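Local coordinates for telomerase reverse transcriptase (Candida tropicalis MYA-3404, PDB 6ZD1), which probably extends chromosome ends as a reverse transcriptase, copying a template within its telomerase RNA into telomeric DNA repeats, at residues 223-235 with 436-448. Numbering follows the deposited sequence.
Sequences PESKGQFTNGKIK and HSQIEDATCLVKN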
loop_
_atom_site.group_PDB
_atom_site.type_symbol
_atom_site.label_atom_id
_atom_site.label_comp_id
_atom_site.label_asym_id
_atom_site.label_seq_id
_atom_site.Cartn_x
_atom_site.Cartn_y
_atom_site.Cartn_z
ATOM N N PRO A 223 -8.171 -19.457 24.121
ATOM C CA PRO A 223 -8.488 -20.081 22.835
ATOM C C PRO A 223 -7.626 -21.322 22.642
ATOM O O PRO A 223 -6.888 -21.733 23.531
ATOM C CB PRO A 223 -8.143 -18.986 21.823
ATOM C CG PRO A 223 -7.021 -18.240 22.479
ATOM C CD PRO A 223 -7.285 -18.288 23.965
ATOM N N GLU A 224 -7.761 -21.940 21.468
ATOM C CA GLU A 224 -6.967 -23.118 21.136
ATOM C C GLU A 224 -5.484 -22.856 21.371
ATOM O O GLU A 224 -5.004 -21.723 21.261
ATOM C CB GLU A 224 -7.198 -23.524 19.676
ATOM C CG GLU A 224 -8.486 -24.295 19.429
ATOM C CD GLU A 224 -9.552 -23.463 18.738
ATOM O OE1 GLU A 224 -10.338 -24.037 17.955
ATOM O OE2 GLU A 224 -9.604 -22.238 18.973
ATOM N N SER A 225 -4.753 -23.923 21.704
ATOM C CA SER A 225 -3.304 -23.814 21.809
ATOM C C SER A 225 -2.690 -23.447 20.466
ATOM O O SER A 225 -1.670 -22.752 20.419
ATOM C CB SER A 225 -2.711 -25.120 22.342
ATOM O OG SER A 225 -3.033 -26.217 21.506
ATOM N N LYS A 226 -3.298 -23.903 19.368
ATOM C CA LYS A 226 -2.917 -23.482 18.020
ATOM C C LYS A 226 -3.486 -22.086 17.772
ATOM O O LYS A 226 -4.544 -21.902 17.165
ATOM C CB LYS A 226 -3.417 -24.477 16.981
ATOM C CG LYS A 226 -2.925 -25.899 17.175
ATOM C CD LYS A 226 -3.525 -26.822 16.126
ATOM C CE LYS A 226 -3.027 -28.246 16.287
ATOM N NZ LYS A 226 -3.632 -29.152 15.272
ATOM N N GLY A 227 -2.761 -21.086 18.261
ATOM C CA GLY A 227 -3.101 -19.698 18.022
ATOM C C GLY A 227 -1.881 -18.932 17.557
ATOM O O GLY A 227 -1.873 -17.697 17.525
ATOM N N GLN A 228 -0.841 -19.684 17.193
ATOM C CA GLN A 228 0.451 -19.090 16.867
ATOM C C GLN A 228 0.353 -18.142 15.677
ATOM O O GLN A 228 1.005 -17.091 15.658
ATOM C CB GLN A 228 1.470 -20.198 16.601
ATOM C CG GLN A 228 1.657 -21.146 17.781
ATOM C CD GLN A 228 2.408 -22.411 17.411
ATOM O OE1 GLN A 228 2.351 -22.872 16.270
ATOM N NE2 GLN A 228 3.116 -22.982 18.380
ATOM N N PHE A 229 -0.457 -18.492 14.677
ATOM C CA PHE A 229 -0.493 -17.756 13.418
ATOM C C PHE A 229 -1.869 -17.169 13.127
ATOM O O PHE A 229 -2.173 -16.849 11.974
ATOM C CB PHE A 229 -0.053 -18.664 12.271
ATOM C CG PHE A 229 1.254 -19.357 12.523
ATOM C CD1 PHE A 229 2.357 -18.638 12.952
ATOM C CD2 PHE A 229 1.374 -20.727 12.350
ATOM C CE1 PHE A 229 3.561 -19.268 13.192
ATOM C CE2 PHE A 229 2.575 -21.366 12.587
ATOM C CZ PHE A 229 3.671 -20.634 13.010
ATOM N N THR A 230 -2.704 -17.009 14.152
ATOM C CA THR A 230 -4.026 -16.419 13.990
ATOM C C THR A 230 -4.215 -15.173 14.843
ATOM O O THR A 230 -5.340 -14.663 14.935
ATOM C CB THR A 230 -5.110 -17.448 14.319
ATOM O OG1 THR A 230 -4.834 -18.049 15.592
ATOM C CG2 THR A 230 -5.156 -18.528 13.247
ATOM N N ASN A 231 -3.156 -14.673 15.468
ATOM C CA ASN A 231 -3.227 -13.469 16.279
ATOM C C ASN A 231 -2.820 -12.258 15.452
ATOM O O ASN A 231 -2.004 -12.355 14.533
ATOM C CB ASN A 231 -2.331 -13.577 17.515
ATOM C CG ASN A 231 -2.729 -14.721 18.427
ATOM O OD1 ASN A 231 -1.875 -15.390 19.007
ATOM N ND2 ASN A 231 -4.029 -14.955 18.556
ATOM N N GLY A 232 -3.408 -11.114 15.786
ATOM C CA GLY A 232 -3.061 -9.871 15.125
ATOM C C GLY A 232 -3.210 -8.709 16.080
ATOM O O GLY A 232 -3.909 -8.796 17.094
ATOM N N LYS A 233 -2.530 -7.615 15.751
ATOM C CA LYS A 233 -2.632 -6.377 16.508
ATOM C C LYS A 233 -3.388 -5.346 15.682
ATOM O O LYS A 233 -3.192 -5.242 14.465
ATOM C CB LYS A 233 -1.251 -5.840 16.900
ATOM C CG LYS A 233 -1.302 -4.739 17.955
ATOM C CD LYS A 233 -0.040 -4.710 18.810
ATOM C CE LYS A 233 1.194 -4.386 17.983
ATOM N NZ LYS A 233 2.427 -4.341 18.819
ATOM N N ILE A 234 -4.262 -4.602 16.345
ATOM C CA ILE A 234 -5.148 -3.666 15.666
ATOM C C ILE A 234 -4.373 -2.424 15.244
ATOM O O ILE A 234 -3.693 -1.788 16.059
ATOM C CB ILE A 234 -6.332 -3.293 16.567
ATOM C CG1 ILE A 234 -7.141 -4.537 16.913
ATOM C CG2 ILE A 234 -7.213 -2.263 15.884
ATOM C CD1 ILE A 234 -8.350 -4.235 17.750
ATOM N N LYS A 235 -4.488 -2.073 13.966
ATOM C CA LYS A 235 -3.954 -0.838 13.410
ATOM C C LYS A 235 -5.115 0.013 12.912
ATOM O O LYS A 235 -6.052 -0.504 12.296
ATOM C CB LYS A 235 -2.970 -1.124 12.268
ATOM C CG LYS A 235 -1.941 -0.031 12.046
ATOM C CD LYS A 235 -0.876 -0.466 11.050
ATOM C CE LYS A 235 -1.229 -0.040 9.633
ATOM N NZ LYS A 235 -1.156 1.443 9.467
ATOM N N HIS A 436 -10.584 -22.340 7.014
ATOM C CA HIS A 436 -11.451 -22.342 8.189
ATOM C C HIS A 436 -10.731 -21.784 9.407
ATOM O O HIS A 436 -11.318 -21.029 10.189
ATOM C CB HIS A 436 -11.961 -23.752 8.474
ATOM C CG HIS A 436 -13.005 -24.219 7.510
ATOM N ND1 HIS A 436 -13.868 -25.256 7.793
ATOM C CD2 HIS A 436 -13.325 -23.791 6.267
ATOM C CE1 HIS A 436 -14.674 -25.447 6.764
ATOM N NE2 HIS A 436 -14.365 -24.573 5.823
ATOM N N SER A 437 -9.458 -22.145 9.584
ATOM C CA SER A 437 -8.703 -21.635 10.724
ATOM C C SER A 437 -8.566 -20.117 10.664
ATOM O O SER A 437 -8.705 -19.434 11.685
ATOM C CB SER A 437 -7.328 -22.296 10.781
ATOM O OG SER A 437 -6.542 -21.739 11.819
ATOM N N GLN A 438 -8.307 -19.568 9.474
ATOM C CA GLN A 438 -8.200 -18.118 9.341
ATOM C C GLN A 438 -9.541 -17.438 9.591
ATOM O O GLN A 438 -9.592 -16.354 10.182
ATOM C CB GLN A 438 -7.670 -17.753 7.954
ATOM C CG GLN A 438 -6.231 -18.176 7.696
ATOM C CD GLN A 438 -5.217 -17.196 8.255
ATOM O OE1 GLN A 438 -5.267 -16.001 7.964
ATOM N NE2 GLN A 438 -4.285 -17.700 9.060
ATOM N N ILE A 439 -10.636 -18.054 9.146
ATOM C CA ILE A 439 -11.952 -17.453 9.337
ATOM C C ILE A 439 -12.377 -17.549 10.797
ATOM O O ILE A 439 -12.791 -16.556 11.407
ATOM C CB ILE A 439 -12.989 -18.126 8.422
ATOM C CG1 ILE A 439 -12.648 -17.905 6.949
ATOM C CG2 ILE A 439 -14.385 -17.610 8.734
ATOM C CD1 ILE A 439 -13.322 -18.903 6.030
ATOM N N GLU A 440 -12.269 -18.741 11.381
ATOM C CA GLU A 440 -12.899 -19.007 12.667
ATOM C C GLU A 440 -12.001 -18.718 13.863
ATOM O O GLU A 440 -12.519 -18.492 14.961
ATOM C CB GLU A 440 -13.367 -20.466 12.723
ATOM C CG GLU A 440 -14.257 -20.862 11.553
ATOM C CD GLU A 440 -14.606 -22.341 11.537
ATOM O OE1 GLU A 440 -15.694 -22.684 11.019
ATOM O OE2 GLU A 440 -13.796 -23.155 12.036
ATOM N N ASP A 441 -10.679 -18.696 13.685
ATOM C CA ASP A 441 -9.759 -18.534 14.803
ATOM C C ASP A 441 -9.004 -17.213 14.772
ATOM O O ASP A 441 -8.077 -17.027 15.566
ATOM C CB ASP A 441 -8.758 -19.692 14.850
ATOM C CG ASP A 441 -9.433 -21.048 14.897
ATOM O OD1 ASP A 441 -9.251 -21.832 13.944
ATOM O OD2 ASP A 441 -10.151 -21.327 15.880
ATOM N N ALA A 442 -9.366 -16.293 13.882
ATOM C CA ALA A 442 -8.696 -15.000 13.844
ATOM C C ALA A 442 -9.016 -14.222 15.114
ATOM O O ALA A 442 -10.188 -14.019 15.449
ATOM C CB ALA A 442 -9.118 -14.214 12.605
ATOM N N THR A 443 -7.976 -13.813 15.836
ATOM C CA THR A 443 -8.114 -13.016 17.045
ATOM C C THR A 443 -7.236 -11.777 16.934
ATOM O O THR A 443 -6.262 -11.746 16.179
ATOM C CB THR A 443 -7.735 -13.811 18.307
ATOM O OG1 THR A 443 -6.378 -14.261 18.207
ATOM C CG2 THR A 443 -8.653 -15.010 18.482
ATOM N N CYS A 444 -7.592 -10.749 17.704
ATOM C CA CYS A 444 -6.839 -9.506 17.734
ATOM C C CYS A 444 -6.553 -9.106 19.174
ATOM O O CYS A 444 -7.286 -9.468 20.100
ATOM C CB CYS A 444 -7.574 -8.361 17.015
ATOM S SG CYS A 444 -8.973 -7.662 17.908
ATOM N N LEU A 445 -5.456 -8.379 19.350
ATOM C CA LEU A 445 -5.052 -7.849 20.644
ATOM C C LEU A 445 -5.438 -6.378 20.721
ATOM O O LEU A 445 -5.242 -5.630 19.757
ATOM C CB LEU A 445 -3.547 -8.010 20.860
ATOM C CG LEU A 445 -3.018 -9.411 21.173
ATOM C CD1 LEU A 445 -2.966 -10.297 19.935
ATOM C CD2 LEU A 445 -1.651 -9.314 21.825
ATOM N N VAL A 446 -6.003 -5.973 21.850
ATOM C CA VAL A 446 -6.382 -4.584 22.078
ATOM C C VAL A 446 -5.640 -4.083 23.310
ATOM O O VAL A 446 -5.468 -4.820 24.289
ATOM C CB VAL A 446 -7.912 -4.412 22.230
ATOM C CG1 VAL A 446 -8.647 -5.231 21.175
ATOM C CG2 VAL A 446 -8.384 -4.788 23.627
ATOM N N LYS A 447 -5.155 -2.844 23.236
ATOM C CA LYS A 447 -4.565 -2.216 24.407
ATOM C C LYS A 447 -5.643 -2.023 25.465
ATOM O O LYS A 447 -6.758 -1.591 25.165
ATOM C CB LYS A 447 -3.928 -0.880 24.026
ATOM C CG LYS A 447 -2.525 -0.671 24.572
ATOM C CD LYS A 447 -1.806 0.429 23.806
ATOM C CE LYS A 447 -0.429 0.713 24.385
ATOM N NZ LYS A 447 0.273 1.796 23.639
ATOM N N ASN A 448 -5.307 -2.340 26.712
ATOM C CA ASN A 448 -6.325 -2.476 27.746
ATOM C C ASN A 448 -6.513 -1.222 28.588
ATOM O O ASN A 448 -7.594 -1.040 29.161
ATOM C CB ASN A 448 -5.991 -3.652 28.666
ATOM C CG ASN A 448 -7.231 -4.295 29.261
ATOM O OD1 ASN A 448 -8.275 -3.663 29.385
ATOM N ND2 ASN A 448 -7.122 -5.564 29.621
#
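T230 and G232 turn their carbonyls to the 443-446 strand and take the two sound backbone bonds of this parallel pairing. T443 N reaches T230 O at 2.9 Å and almost straight (176°); L445 N meets G232 O at 2.8 Å with more bend. C444 CA also lies 3.1 Å from G232 O in a CH···O contact, and L445 CD1 rests against that oxygen. I234 holds CG1 beside its own backbone N (chi1 -61°) and runs on extended, so that CD1 fits against C444 SG at 3.5 Å and V446 CG1 at 3.6 Å, with F463 and C247 also packing on C444.

Strand 443-446 pairs parallel with 231-237, the one parallel pair of an otherwise antiparallel five-stranded sheet within the reverse transcriptase region, and antiparallel with 454-458 on its other side; strands so far apart in sequence are tied together directly. Where helix 428-440 ends, T230 lies close against the chain, with CB 3.2 Å from D441 O, and its CG2 leans towards S437 OG.

Beyond this the contact thins into the exposed 223-226 loop. Here the carboxylates of E224 and D441 cross nearly at right angles, E224 OE2 to D441 OD2 3.3 Å, a like-charged approach that may raise the proton affinity of either acid. S437 OG gives D441 OD1 only a weak bond.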